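Local coordinates for uncharacterized protein XCC1541 (Xanthomonas campestris pv. campestris, PDB 2QJW), which is uncharacterized but probably acts as a serine hydrolase of the alpha/beta-hydrolase superfamily, its natural substrate being unknown, at residues P121-H126 with S146-L151. Residues are numbered along the deposited sequence; the frame is centred on the assembly and turned at random.
Sequences PISIVH and SARLLL
Ile-124 sits at the centre of this pairing, reaching Leu-149 and Ala-147 with different branches. With chi1 at -55°, CG2 stands anti to the backbone N and meets Leu-149 CD1 at 3.6 Å, the two side chains passing at a slant. The CG1 arm extends the other way, and its CD1 rests 3.9 Å from Ala-147 CB. The Ala-147 methyl also packs against Ile-122 CG2, at 3.9 Å; a small residue fits here, just before strand 148-152, touching two isoleucines of the neighbouring strand. Further along the same face, His-126 CB lies beside Leu-151 CD2; the flexible leucines reach across to fill this buried side. On the other face, small Ser-123, lying against Phe-101, and Val-125 stand next to Arg-148 and Leu-150, with looser contacts: Val-125 CG2 is 4.2 Å from Leu-150 CD2. The long Arg-148 chain leads its charged end away from strand 122-126.

Between these faces the backbones run parallel, bonded through Ile-122 O, Ile-124 N and O, and His-126 N on one strand, and N and O of both Arg-148 and Leu-150 on the other. Arg-148 N to Ile-122 O is the longest link at 3.1 Å and is bent (136° at the hydrogen), whereas His-126 N to Leu-150 O, at 2.8 Å, is much straighter (165°). Beta-branched isoleucine and valine suit these extended, buried positions.

Helix 135-145 covers the Ile-124 face through Val-138, Ala-142 and Ile-139, and ends in a Schellman motif at Ser-146. His-126 NE2 is held by the carbonyl O of Ile-133, and its side chain touches the probable Ser-His-Asp triad. Residues 149-151 pair antiparallel with a strand of the second subunit, continuing the sheet across the dimer. Strand 122-127, helix 135-145 and strand 148-152 thus form a beta-alpha-beta crossover at the edge of this subunit's parallel sheet, in an alpha/beta-hydrolase fold.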
# COMPACT_ATOMS: atom_id res chain seq x y z
N PRO A 121 8.25 -5.12 12.27
CA PRO A 121 7.63 -4.59 11.03
C PRO A 121 6.57 -5.55 10.47
O PRO A 121 6.83 -6.76 10.37
CB PRO A 121 8.78 -4.44 10.12
CG PRO A 121 9.99 -4.27 11.06
CD PRO A 121 9.72 -5.13 12.20
N ILE A 122 5.39 -5.01 10.22
CA ILE A 122 4.26 -5.76 9.64
C ILE A 122 3.81 -5.04 8.40
O ILE A 122 3.62 -3.81 8.45
CB ILE A 122 3.09 -5.90 10.61
CG1 ILE A 122 3.56 -6.60 11.91
CG2 ILE A 122 1.90 -6.60 9.97
CD1 ILE A 122 2.54 -6.51 13.06
N SER A 123 3.68 -5.78 7.30
CA SER A 123 3.14 -5.27 6.05
C SER A 123 2.00 -6.18 5.64
O SER A 123 2.18 -7.38 5.62
CB SER A 123 4.21 -5.19 4.99
OG SER A 123 3.72 -4.75 3.77
N ILE A 124 0.86 -5.59 5.30
CA ILE A 124 -0.37 -6.30 5.02
C ILE A 124 -0.85 -5.90 3.65
O ILE A 124 -0.81 -4.72 3.29
CB ILE A 124 -1.48 -5.96 6.08
CG1 ILE A 124 -0.99 -6.21 7.52
CG2 ILE A 124 -2.79 -6.71 5.78
CD1 ILE A 124 -1.88 -5.50 8.53
N VAL A 125 -1.32 -6.88 2.90
CA VAL A 125 -2.07 -6.66 1.64
C VAL A 125 -3.47 -7.22 1.87
O VAL A 125 -3.59 -8.40 2.13
CB VAL A 125 -1.44 -7.26 0.38
CG1 VAL A 125 -2.29 -6.96 -0.87
CG2 VAL A 125 -0.04 -6.68 0.24
N HIS A 126 -4.50 -6.35 1.80
CA HIS A 126 -5.88 -6.83 1.92
C HIS A 126 -6.73 -6.34 0.80
O HIS A 126 -6.44 -5.38 0.10
CB HIS A 126 -6.45 -6.38 3.24
CG HIS A 126 -7.62 -7.17 3.67
ND1 HIS A 126 -7.52 -8.49 3.99
CD2 HIS A 126 -8.92 -6.82 3.84
CE1 HIS A 126 -8.73 -8.94 4.31
NE2 HIS A 126 -9.59 -7.94 4.21
N SER A 146 -0.29 0.56 13.82
CA SER A 146 0.28 1.35 12.74
C SER A 146 1.01 0.44 11.73
O SER A 146 2.01 0.82 11.19
CB SER A 146 1.20 2.44 13.27
OG SER A 146 0.49 3.29 14.18
N ALA A 147 0.45 -0.75 11.38
CA ALA A 147 1.08 -1.65 10.43
C ALA A 147 0.88 -1.10 9.05
O ALA A 147 -0.11 -0.41 8.78
CB ALA A 147 0.43 -3.02 10.45
N ARG A 148 1.87 -1.26 8.17
CA ARG A 148 1.72 -0.84 6.78
C ARG A 148 0.57 -1.67 6.21
O ARG A 148 0.54 -2.88 6.37
CB ARG A 148 2.98 -0.95 5.94
CG ARG A 148 2.87 -0.34 4.54
CD ARG A 148 4.17 -0.28 3.83
NE ARG A 148 5.08 0.58 4.57
CZ ARG A 148 6.30 0.93 4.17
NH1 ARG A 148 6.79 0.53 3.01
NH2 ARG A 148 7.06 1.64 5.00
N LEU A 149 -0.32 -0.98 5.50
CA LEU A 149 -1.52 -1.62 4.92
C LEU A 149 -1.74 -1.14 3.52
O LEU A 149 -1.86 0.04 3.28
CB LEU A 149 -2.75 -1.32 5.75
CG LEU A 149 -4.09 -1.90 5.26
CD1 LEU A 149 -4.08 -3.38 5.10
CD2 LEU A 149 -5.18 -1.50 6.30
N LEU A 150 -1.82 -2.11 2.61
CA LEU A 150 -2.17 -1.89 1.19
C LEU A 150 -3.49 -2.55 0.89
O LEU A 150 -3.64 -3.74 1.14
CB LEU A 150 -1.12 -2.47 0.23
CG LEU A 150 -1.38 -2.32 -1.25
CD1 LEU A 150 -1.22 -0.85 -1.59
CD2 LEU A 150 -0.40 -3.17 -2.07
N LEU A 151 -4.44 -1.71 0.49
CA LEU A 151 -5.80 -2.13 0.12
C LEU A 151 -5.88 -2.04 -1.39
O LEU A 151 -5.66 -0.99 -1.98
CB LEU A 151 -6.85 -1.26 0.84
CG LEU A 151 -6.90 -1.47 2.35
CD1 LEU A 151 -7.21 -0.20 3.07
CD2 LEU A 151 -7.90 -2.59 2.65